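Side-chain contacts in CymD (Pseudomonas putida, PDB 6Z34), which forms an outer-membrane channel of the FadL family for monoaromatic hydrocarbons, which probably pass from it into the membrane by lateral diffusion: residues G201-D206 and I312-K317; H208-G213 and N252-A257; G384-Y387 and D393-D396. All blocks are in the same frame, centred on the assembly; numbering follows the deposited sequence.

Contact 1: G201-D206 and I312-K317; sequences GYLSAD and IEVNFK
Leu203 meets Val314 and Phe316 through the two prongs of its isobutyl group, and the contact is purely apolar. The CD2 methyl of Leu203 touches CG1 of Val314 at 4.1 Å, while its CD1 methyl reaches CD1 of the Phe316 ring at 4.3 Å, coming in at a slant to the ring. Both first torsions matter here: Leu203 has CG anti to the backbone N (chi1 -171°), which carries the fork out across the gap, and Val314 holds CG1 in the equivalent position (chi1 -180°), extended to meet it. The Leu203 and Val314 side chains then pass alongside each other, running in opposite directions, while Phe316 takes the other methyl. Only 105 Å² is buried, yet Leu203 and Phe316 are both buried in the whole structure, so most of their cover must come from elsewhere.

The backbones are not paired. The closest CA atoms, those of Leu203 and Phe316, lie 8.9 Å apart, far beyond the spacing of adjacent strands and spanned by side chains alone. This is packing across the inside of a curled antiparallel wall: strands 198-229, 234-259, 265-273 and 313-318 follow one another by pairing, and the curvature brings the first and last face to face.

The intervening strands supply the second shell. Leu203 and Ala205 rest on Ala253, Val314 and Phe316 both pack on Leu271, and Phe316 also meets Leu255. Strand 324-328, paired with 313-318, contributes Leu327 against Val314 and Ile325 against Phe316. The backbone of Leu203 is hydrogen-bonded with Leu168 of strand 151-171, and its neighbours Tyr202 and Ser204 bond to Thr256 and Asp254.

Contact 2: H208-G213 and N252-A257; sequences HRASGG and NADLTA
The carbonyl O of Gly212 stands beside the CB and ND2 flank of the Asn252 amide, raised from the amide plane and displaced past its edge. That oxygen is 3.3 Å from Asn252 ND2 and equally near Asn252 CB, so it sits between the two on that flank. With CG placed beside the backbone N (chi1 -60°), the amide folds back towards the turn. The carboxylate of Asp254 is approached differently: the CB methyl of Ala210 lies beyond OD2 at 4.0 Å, only slightly off the carboxylate plane.

Residues Ala210 to Gly213 form a type II turn, closed by the hydrogen bond from Gly213 N to Ala210 O at 3.0 Å. Gly212 occupies its third position with phi 73°, a backbone shape that suits glycine and turns its carbonyl onto Asn252. Next to it, Gly213 CA makes a CA-H...O contact of 3.5 Å with Asn252 O.

The turn belongs to a loop that interrupts strand 198-229. Asp254 pairs through its backbone with Ser204, and Asn252 with Gly214, so nine residues intervene on one strand against the single Ala253 on the other, and most of them loop out. Residues 252-257 remain in strand conformation, and their other edge bonds to strand 265-273 through Ala253 with Gly269 and Leu255 with Leu267.

Contact 3: G384-Y387 and D393-D396; sequences GFSY and DVVD
Val394 turns CG1 anti to its own backbone N (chi1 174°), which lays that methyl beside the carbonyl oxygen of Tyr387, 3.5 Å from CG1 to O. Val395 and Tyr387 use the same extended first torsion, but on the other face of the sheet, where the tyrosine ring then leads away from its partner strand. The two segments are the arms of a beta hairpin in the barrel wall, the up-and-down antiparallel arrangement of outer-membrane beta-barrels; their axes approach to 4.7 Å and run at 166° to one another.

Tyr387 and Val395 form the hydrogen-bonded pair. Tyr387 N donates a hydrogen bond to Val395 O at 2.8 Å, and Val395 N donates one to Tyr387 O at the same length, nearly straight at 168°. Next to it, Ser386 and Asp396 make a non-hydrogen-bonded pair with CA atoms 4.3 Å apart. Their side chains share a face, but the modelled approach of Ser386 OG to Asp396 OD1 is too short to be credible and supports no claim about a bond. The firmer partner of the serine hydroxyl is Arg354, on strand 351-362.

The two faces have different neighbours. Asp396 packs on Pro11 and Val12 of helix 10-15, consistent with its face turning towards the N-terminal segment inside the barrel, whereas the Tyr387 ring stacks edge-to-face with Trp351 and with Phe389. At the start of the second arm, Asp393 OD1 takes a salt bridge from Lys434 and a hydrogen bond with Tyr432, tying the hairpin to strand 422-437.

Three CA-H...O contacts accompany the ladder: Asp396 CA lies 3.5 Å from Phe385 O, Ser386 CA 3.1 Å from Val395 O, and Val394 CA 3.3 Å from Tyr387 O.

Overall arrangement
Contacts 1 and 2 are neighbours, their centres 9 Å apart, and both draw on strand 198-229. They meet through its pairing with strand 234-259, where Ser204 N probably bonds to Asp254 O (2.7 Å). In sequence, contact 2 falls between the two halves of contact 1, and contact 3 follows both. It lies across the chain's centre from contact 1, with centres 44 Å apart and nearest atoms about 30 Å apart; contact 2 is similarly remote, at 43 Å between centres. Contact 3 is an adjacent-strand hairpin of the barrel. At the other end, contact 1 packs side chains across the inside of the curled strands, and contact 2 sets a surface loop against strand 234-259.

Contact 1: G201-D206 and I312-K317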
ATOM      1  N   GLY A 201     -26.327 -11.329  10.921  1.00 78.73           N
ATOM      2  CA  GLY A 201     -25.343 -10.904  11.896  1.00 72.15           C
ATOM      3  C   GLY A 201     -24.453  -9.842  11.269  1.00 73.04           C
ATOM      4  O   GLY A 201     -24.074  -9.947  10.105  1.00 77.32           O
ATOM      5  N   TYR A 202     -24.143  -8.813  12.051  1.00 68.09           N
ATOM      6  CA  TYR A 202     -23.295  -7.719  11.592  1.00 72.24           C
ATOM      7  C   TYR A 202     -22.079  -7.611  12.501  1.00 70.82           C
ATOM      8  O   TYR A 202     -22.209  -7.278  13.683  1.00 66.02           O
ATOM      9  CB  TYR A 202     -24.064  -6.401  11.555  1.00 74.30           C
ATOM     10  CG  TYR A 202     -23.308  -5.340  10.807  1.00 75.57           C
ATOM     11  CD1 TYR A 202     -23.042  -5.484   9.451  1.00 76.96           C
ATOM     12  CD2 TYR A 202     -22.823  -4.212  11.460  1.00 81.78           C
ATOM     13  CE1 TYR A 202     -22.333  -4.524   8.757  1.00 82.87           C
ATOM     14  CE2 TYR A 202     -22.105  -3.241  10.774  1.00 79.38           C
ATOM     15  CZ  TYR A 202     -21.864  -3.403   9.424  1.00 78.71           C
ATOM     16  OH  TYR A 202     -21.159  -2.449   8.729  1.00 76.64           O
ATOM     17  N   LEU A 203     -20.903  -7.889  11.947  1.00 70.74           N
ATOM     18  CA  LEU A 203     -19.642  -7.658  12.644  1.00 70.07           C
ATOM     19  C   LEU A 203     -19.131  -6.267  12.302  1.00 61.85           C
ATOM     20  O   LEU A 203     -18.863  -5.972  11.137  1.00 72.65           O
ATOM     21  CB  LEU A 203     -18.604  -8.708  12.271  1.00 76.72           C
ATOM     22  CG  LEU A 203     -17.346  -8.631  13.123  1.00 71.25           C
ATOM     23  CD1 LEU A 203     -17.664  -9.116  14.518  1.00 66.39           C
ATOM     24  CD2 LEU A 203     -16.214  -9.459  12.488  1.00 74.94           C
ATOM     25  N   SER A 204     -19.012  -5.418  13.315  1.00 62.47           N
ATOM     26  CA  SER A 204     -18.612  -4.027  13.170  1.00 54.29           C
ATOM     27  C   SER A 204     -17.353  -3.809  13.993  1.00 61.22           C
ATOM     28  O   SER A 204     -17.309  -4.186  15.168  1.00 61.10           O
ATOM     29  CB  SER A 204     -19.732  -3.084  13.637  1.00 57.24           C
ATOM     30  OG  SER A 204     -19.316  -1.732  13.576  1.00 83.18           O
ATOM     31  N   ALA A 205     -16.318  -3.217  13.377  1.00 57.98           N
ATOM     32  CA  ALA A 205     -15.056  -3.061  14.106  1.00 49.59           C
ATOM     33  C   ALA A 205     -14.378  -1.807  13.555  1.00 59.80           C
ATOM     34  O   ALA A 205     -13.489  -1.859  12.699  1.00 64.99           O
ATOM     35  CB  ALA A 205     -14.171  -4.301  13.985  1.00 55.43           C
ATOM     36  N   ASP A 206     -14.805  -0.660  14.079  1.00 59.77           N
ATOM     37  CA  ASP A 206     -14.519   0.637  13.482  1.00 68.58           C
ATOM     38  C   ASP A 206     -14.223   1.657  14.576  1.00 81.49           C
ATOM     39  O   ASP A 206     -15.082   1.908  15.434  1.00 88.33           O
ATOM     40  CB  ASP A 206     -15.708   1.087  12.630  1.00 69.46           C
ATOM     41  CG  ASP A 206     -15.308   2.005  11.498  1.00 78.98           C
ATOM     42  OD1 ASP A 206     -14.206   2.581  11.550  1.00 82.13           O
ATOM     43  OD2 ASP A 206     -16.107   2.154  10.554  1.00 84.97           O
ATOM     44  N   ILE A 312      -7.123 -17.514   6.687  1.00107.98           N
ATOM     45  CA  ILE A 312      -7.408 -16.167   7.177  1.00 95.01           C
ATOM     46  C   ILE A 312      -8.560 -16.182   8.188  1.00 94.61           C
ATOM     47  O   ILE A 312      -9.734 -16.007   7.844  1.00 97.81           O
ATOM     48  CB  ILE A 312      -7.644 -15.223   5.983  1.00 87.12           C
ATOM     49  CG1 ILE A 312      -7.856 -13.786   6.428  1.00 86.57           C
ATOM     50  CG2 ILE A 312      -8.750 -15.708   5.095  1.00 86.82           C
ATOM     51  CD1 ILE A 312      -7.065 -12.811   5.549  1.00 76.27           C
ATOM     52  N   GLU A 313      -8.215 -16.393   9.457  1.00 88.88           N
ATOM     53  CA  GLU A 313      -9.190 -16.608  10.513  1.00 83.02           C
ATOM     54  C   GLU A 313      -9.674 -15.294  11.113  1.00 84.87           C
ATOM     55  O   GLU A 313      -8.939 -14.305  11.187  1.00 85.12           O
ATOM     56  CB  GLU A 313      -8.599 -17.472  11.628  1.00 92.41           C
ATOM     57  CG  GLU A 313      -8.378 -18.929  11.264  1.00106.68           C
ATOM     58  CD  GLU A 313      -7.593 -19.687  12.333  1.00118.87           C
ATOM     59  OE1 GLU A 313      -7.594 -19.251  13.506  1.00121.92           O
ATOM     60  OE2 GLU A 313      -6.962 -20.716  11.995  1.00122.16           O
ATOM     61  N   VAL A 314     -10.927 -15.310  11.569  1.00 88.99           N
ATOM     62  CA  VAL A 314     -11.580 -14.176  12.211  1.00 82.54           C
ATOM     63  C   VAL A 314     -12.281 -14.705  13.451  1.00 85.01           C
ATOM     64  O   VAL A 314     -13.209 -15.518  13.338  1.00 89.60           O
ATOM     65  CB  VAL A 314     -12.590 -13.486  11.279  1.00 83.92           C
ATOM     66  CG1 VAL A 314     -13.245 -12.309  11.992  1.00 85.13           C
ATOM     67  CG2 VAL A 314     -11.907 -13.046   9.965  1.00 79.01           C
ATOM     68  N   ASN A 315     -11.827 -14.274  14.628  1.00 79.17           N
ATOM     69  CA  ASN A 315     -12.373 -14.743  15.895  1.00 80.33           C
ATOM     70  C   ASN A 315     -12.885 -13.567  16.713  1.00 76.40           C
ATOM     71  O   ASN A 315     -12.187 -12.559  16.875  1.00 76.58           O
ATOM     72  CB  ASN A 315     -11.330 -15.529  16.704  1.00 93.55           C
ATOM     73  CG  ASN A 315     -10.640 -16.599  15.883  1.00107.71           C
ATOM     74  OD1 ASN A 315     -11.146 -17.011  14.838  1.00118.01           O
ATOM     75  ND2 ASN A 315      -9.499 -17.077  16.363  1.00106.79           N
ATOM     76  N   PHE A 316     -14.108 -13.699  17.216  1.00 66.15           N
ATOM     77  CA  PHE A 316     -14.731 -12.715  18.088  1.00 61.74           C
ATOM     78  C   PHE A 316     -15.078 -13.411  19.395  1.00 71.36           C
ATOM     79  O   PHE A 316     -15.605 -14.527  19.385  1.00 83.29           O
ATOM     80  CB  PHE A 316     -15.981 -12.115  17.426  1.00 61.15           C
ATOM     81  CG  PHE A 316     -16.931 -11.437  18.383  1.00 64.10           C
ATOM     82  CD1 PHE A 316     -16.850 -10.065  18.610  1.00 65.37           C
ATOM     83  CD2 PHE A 316     -17.931 -12.167  19.033  1.00 60.03           C
ATOM     84  CE1 PHE A 316     -17.734  -9.433  19.482  1.00 62.25           C
ATOM     85  CE2 PHE A 316     -18.818 -11.552  19.908  1.00 62.42           C
ATOM     86  CZ  PHE A 316     -18.724 -10.188  20.137  1.00 73.46           C
ATOM     87  N   LYS A 317     -14.764 -12.770  20.516  1.00 68.62           N
ATOM     88  CA  LYS A 317     -15.029 -13.337  21.831  1.00 74.67           C
ATOM     89  C   LYS A 317     -15.802 -12.304  22.634  1.00 80.54           C
ATOM     90  O   LYS A 317     -15.322 -11.183  22.835  1.00 81.11           O
ATOM     91  CB  LYS A 317     -13.735 -13.760  22.545  1.00 76.63           C
ATOM     92  CG  LYS A 317     -13.738 -13.507  24.051  1.00 93.05           C
ATOM     93  CD  LYS A 317     -12.602 -14.231  24.766  1.00102.67           C
ATOM     94  CE  LYS A 317     -12.431 -13.683  26.164  1.00103.88           C
ATOM     95  NZ  LYS A 317     -11.937 -12.278  26.042  1.00109.01           N
TER

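Contact 2: H208-G213 and N252-A257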
ATOM      1  N   HIS A 208     -14.233   4.748  14.161  1.00 96.80           N
ATOM      2  CA  HIS A 208     -15.070   5.921  13.956  1.00107.39           C
ATOM      3  C   HIS A 208     -16.522   5.720  14.364  1.00113.94           C
ATOM      4  O   HIS A 208     -17.243   6.712  14.517  1.00128.53           O
ATOM      5  CB  HIS A 208     -15.012   6.352  12.490  1.00109.96           C
ATOM      6  CG  HIS A 208     -13.794   7.149  12.152  1.00113.75           C
ATOM      7  ND1 HIS A 208     -13.444   8.295  12.835  1.00116.04           N
ATOM      8  CD2 HIS A 208     -12.830   6.956  11.220  1.00113.34           C
ATOM      9  CE1 HIS A 208     -12.322   8.779  12.332  1.00114.44           C
ATOM     10  NE2 HIS A 208     -11.930   7.985  11.351  1.00114.42           N
ATOM     11  N   ARG A 209     -16.971   4.477  14.544  1.00107.28           N
ATOM     12  CA  ARG A 209     -18.349   4.217  14.941  1.00103.31           C
ATOM     13  C   ARG A 209     -18.481   3.801  16.401  1.00 93.56           C
ATOM     14  O   ARG A 209     -19.571   3.913  16.965  1.00 91.39           O
ATOM     15  CB  ARG A 209     -18.975   3.145  14.029  1.00103.19           C
ATOM     16  CG  ARG A 209     -19.011   3.537  12.541  1.00103.31           C
ATOM     17  CD  ARG A 209     -19.795   2.557  11.677  1.00111.21           C
ATOM     18  NE  ARG A 209     -21.203   2.451  12.061  1.00124.34           N
ATOM     19  CZ  ARG A 209     -22.198   3.133  11.494  1.00132.55           C
ATOM     20  NH1 ARG A 209     -23.447   2.961  11.911  1.00136.17           N
ATOM     21  NH2 ARG A 209     -21.947   3.987  10.512  1.00135.29           N
ATOM     22  N   ALA A 210     -17.395   3.349  17.022  1.00 89.89           N
ATOM     23  CA  ALA A 210     -17.381   2.974  18.427  1.00 81.49           C
ATOM     24  C   ALA A 210     -15.939   3.058  18.902  1.00 78.70           C
ATOM     25  O   ALA A 210     -15.030   2.607  18.200  1.00 74.35           O
ATOM     26  CB  ALA A 210     -17.949   1.564  18.639  1.00 73.04           C
ATOM     27  N   SER A 211     -15.728   3.656  20.074  1.00 85.57           N
ATOM     28  CA  SER A 211     -14.363   3.930  20.517  1.00 89.14           C
ATOM     29  C   SER A 211     -13.606   2.631  20.762  1.00 81.01           C
ATOM     30  O   SER A 211     -14.144   1.670  21.319  1.00 83.85           O
ATOM     31  CB  SER A 211     -14.363   4.791  21.783  1.00 97.72           C
ATOM     32  OG  SER A 211     -13.070   5.330  22.026  1.00 96.22           O
ATOM     33  N   GLY A 212     -12.353   2.599  20.322  1.00 82.49           N
ATOM     34  CA  GLY A 212     -11.552   1.399  20.401  1.00 84.07           C
ATOM     35  C   GLY A 212     -11.921   0.308  19.419  1.00 84.81           C
ATOM     36  O   GLY A 212     -11.305  -0.766  19.458  1.00 89.18           O
ATOM     37  N   GLY A 213     -12.904   0.539  18.546  1.00 72.93           N
ATOM     38  CA  GLY A 213     -13.256  -0.458  17.551  1.00 74.80           C
ATOM     39  C   GLY A 213     -12.251  -0.511  16.414  1.00 72.86           C
ATOM     40  O   GLY A 213     -11.695   0.500  15.989  1.00 77.65           O
ATOM     41  N   ASN A 252     -11.230  -4.455  19.228  1.00 62.50           N
ATOM     42  CA  ASN A 252     -12.611  -4.549  19.680  1.00 60.74           C
ATOM     43  C   ASN A 252     -13.562  -4.513  18.497  1.00 61.58           C
ATOM     44  O   ASN A 252     -13.265  -3.927  17.452  1.00 65.25           O
ATOM     45  CB  ASN A 252     -12.973  -3.408  20.635  1.00 54.02           C
ATOM     46  CG  ASN A 252     -12.108  -3.396  21.855  1.00 74.76           C
ATOM     47  OD1 ASN A 252     -11.692  -4.449  22.339  1.00 84.56           O
ATOM     48  ND2 ASN A 252     -11.812  -2.206  22.357  1.00 87.99           N
ATOM     49  N   ALA A 253     -14.720  -5.134  18.690  1.00 66.84           N
ATOM     50  CA  ALA A 253     -15.727  -5.252  17.648  1.00 69.75           C
ATOM     51  C   ALA A 253     -17.074  -5.480  18.302  1.00 66.08           C
ATOM     52  O   ALA A 253     -17.163  -5.943  19.441  1.00 67.04           O
ATOM     53  CB  ALA A 253     -15.421  -6.396  16.679  1.00 72.31           C
ATOM     54  N   ASP A 254     -18.121  -5.142  17.562  1.00 69.07           N
ATOM     55  CA  ASP A 254     -19.494  -5.441  17.944  1.00 77.78           C
ATOM     56  C   ASP A 254     -20.072  -6.421  16.937  1.00 76.17           C
ATOM     57  O   ASP A 254     -19.873  -6.264  15.730  1.00 76.45           O
ATOM     58  CB  ASP A 254     -20.357  -4.175  17.993  1.00 83.60           C
ATOM     59  CG  ASP A 254     -19.950  -3.234  19.102  1.00 94.99           C
ATOM     60  OD1 ASP A 254     -19.765  -3.706  20.246  1.00 97.46           O
ATOM     61  OD2 ASP A 254     -19.804  -2.023  18.824  1.00101.05           O
ATOM     62  N   LEU A 255     -20.777  -7.425  17.438  1.00 73.45           N
ATOM     63  CA  LEU A 255     -21.571  -8.333  16.624  1.00 66.76           C
ATOM     64  C   LEU A 255     -23.028  -8.067  16.953  1.00 64.41           C
ATOM     65  O   LEU A 255     -23.475  -8.369  18.062  1.00 65.17           O
ATOM     66  CB  LEU A 255     -21.214  -9.786  16.911  1.00 75.44           C
ATOM     67  CG  LEU A 255     -21.948 -10.770  16.009  1.00 78.71           C
ATOM     68  CD1 LEU A 255     -21.639 -10.438  14.560  1.00 76.23           C
ATOM     69  CD2 LEU A 255     -21.559 -12.192  16.349  1.00 79.70           C
ATOM     70  N   THR A 256     -23.763  -7.494  16.006  1.00 61.66           N
ATOM     71  CA  THR A 256     -25.179  -7.220  16.194  1.00 63.93           C
ATOM     72  C   THR A 256     -26.007  -8.300  15.504  1.00 68.14           C
ATOM     73  O   THR A 256     -25.799  -8.589  14.320  1.00 66.85           O
ATOM     74  CB  THR A 256     -25.543  -5.836  15.661  1.00 62.48           C
ATOM     75  OG1 THR A 256     -24.643  -4.870  16.211  1.00 65.27           O
ATOM     76  CG2 THR A 256     -26.972  -5.471  16.080  1.00 63.71           C
ATOM     77  N   ALA A 257     -26.915  -8.915  16.260  1.00 63.04           N
ATOM     78  CA  ALA A 257     -27.912  -9.816  15.699  1.00 61.45           C
ATOM     79  C   ALA A 257     -29.116  -8.997  15.257  1.00 63.74           C
ATOM     80  O   ALA A 257     -29.677  -8.240  16.051  1.00 65.00           O
ATOM     81  CB  ALA A 257     -28.333 -10.860  16.734  1.00 63.88           C
TER

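Contact 3: G384-Y387 and D393-D396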
ATOM      1  N   GLY A 384       2.829  15.171 -13.940  1.00 55.31           N
ATOM      2  CA  GLY A 384       3.370  15.888 -12.798  1.00 48.51           C
ATOM      3  C   GLY A 384       4.439  16.878 -13.215  1.00 57.42           C
ATOM      4  O   GLY A 384       4.826  16.974 -14.391  1.00 59.41           O
ATOM      5  N   PHE A 385       4.914  17.618 -12.217  1.00 56.32           N
ATOM      6  CA  PHE A 385       5.883  18.673 -12.419  1.00 58.95           C
ATOM      7  C   PHE A 385       6.667  18.865 -11.133  1.00 66.66           C
ATOM      8  O   PHE A 385       6.231  18.474 -10.046  1.00 63.66           O
ATOM      9  CB  PHE A 385       5.228  19.997 -12.844  1.00 62.16           C
ATOM     10  CG  PHE A 385       4.606  20.764 -11.705  1.00 67.78           C
ATOM     11  CD1 PHE A 385       5.379  21.592 -10.897  1.00 68.80           C
ATOM     12  CD2 PHE A 385       3.245  20.676 -11.460  1.00 70.32           C
ATOM     13  CE1 PHE A 385       4.814  22.286  -9.848  1.00 73.28           C
ATOM     14  CE2 PHE A 385       2.666  21.377 -10.417  1.00 73.62           C
ATOM     15  CZ  PHE A 385       3.452  22.181  -9.608  1.00 78.35           C
ATOM     16  N   SER A 386       7.836  19.488 -11.280  1.00 61.12           N
ATOM     17  CA  SER A 386       8.644  19.919 -10.159  1.00 58.51           C
ATOM     18  C   SER A 386       9.051  21.370 -10.370  1.00 67.50           C
ATOM     19  O   SER A 386       9.251  21.823 -11.501  1.00 68.83           O
ATOM     20  CB  SER A 386       9.884  19.041  -9.986  1.00 52.88           C
ATOM     21  OG  SER A 386       9.555  17.837  -9.332  1.00 65.42           O
ATOM     22  N   TYR A 387       9.141  22.100  -9.266  1.00 63.94           N
ATOM     23  CA  TYR A 387       9.671  23.448  -9.263  1.00 60.55           C
ATOM     24  C   TYR A 387      10.742  23.532  -8.191  1.00 64.82           C
ATOM     25  O   TYR A 387      10.552  23.030  -7.077  1.00 68.16           O
ATOM     26  CB  TYR A 387       8.589  24.492  -9.007  1.00 61.57           C
ATOM     27  CG  TYR A 387       9.084  25.893  -9.261  1.00 68.30           C
ATOM     28  CD1 TYR A 387       9.117  26.409 -10.544  1.00 77.90           C
ATOM     29  CD2 TYR A 387       9.559  26.686  -8.223  1.00 68.90           C
ATOM     30  CE1 TYR A 387       9.586  27.700 -10.790  1.00 80.72           C
ATOM     31  CE2 TYR A 387      10.027  27.970  -8.454  1.00 66.73           C
ATOM     32  CZ  TYR A 387      10.041  28.473  -9.738  1.00 77.56           C
ATOM     33  OH  TYR A 387      10.507  29.752  -9.978  1.00 84.35           O
ATOM     34  N   ASP A 393      15.608  23.719  -2.219  1.00 55.14           N
ATOM     35  CA  ASP A 393      14.169  23.653  -1.969  1.00 59.37           C
ATOM     36  C   ASP A 393      13.429  23.263  -3.242  1.00 57.75           C
ATOM     37  O   ASP A 393      13.484  23.984  -4.244  1.00 57.65           O
ATOM     38  CB  ASP A 393      13.646  24.997  -1.436  1.00 54.48           C
ATOM     39  CG  ASP A 393      14.349  25.454  -0.166  1.00 58.33           C
ATOM     40  OD1 ASP A 393      13.854  25.115   0.923  1.00 61.36           O
ATOM     41  OD2 ASP A 393      15.365  26.180  -0.229  1.00 66.71           O
ATOM     42  N   VAL A 394      12.730  22.136  -3.217  1.00 53.67           N
ATOM     43  CA  VAL A 394      12.064  21.653  -4.424  1.00 52.32           C
ATOM     44  C   VAL A 394      10.663  21.180  -4.076  1.00 54.13           C
ATOM     45  O   VAL A 394      10.458  20.487  -3.074  1.00 56.89           O
ATOM     46  CB  VAL A 394      12.859  20.524  -5.117  1.00 51.20           C
ATOM     47  CG1 VAL A 394      12.065  19.942  -6.295  1.00 51.56           C
ATOM     48  CG2 VAL A 394      14.221  21.042  -5.607  1.00 61.39           C
ATOM     49  N   VAL A 395       9.698  21.554  -4.909  1.00 50.49           N
ATOM     50  CA  VAL A 395       8.323  21.084  -4.797  1.00 61.35           C
ATOM     51  C   VAL A 395       8.046  20.138  -5.951  1.00 67.58           C
ATOM     52  O   VAL A 395       8.427  20.413  -7.094  1.00 63.87           O
ATOM     53  CB  VAL A 395       7.318  22.249  -4.791  1.00 67.02           C
ATOM     54  CG1 VAL A 395       5.911  21.716  -4.797  1.00 73.22           C
ATOM     55  CG2 VAL A 395       7.544  23.088  -3.570  1.00 69.43           C
ATOM     56  N   ASP A 396       7.408  19.008  -5.639  1.00 65.61           N
ATOM     57  CA  ASP A 396       7.019  18.010  -6.622  1.00 59.80           C
ATOM     58  C   ASP A 396       5.524  17.793  -6.512  1.00 54.12           C
ATOM     59  O   ASP A 396       4.973  17.834  -5.410  1.00 53.06           O
ATOM     60  CB  ASP A 396       7.748  16.689  -6.411  1.00 60.84           C
ATOM     61  CG  ASP A 396       9.246  16.863  -6.286  1.00 70.39           C
ATOM     62  OD1 ASP A 396       9.917  17.030  -7.321  1.00 72.44           O
ATOM     63  OD2 ASP A 396       9.758  16.806  -5.152  1.00 81.88           O
TER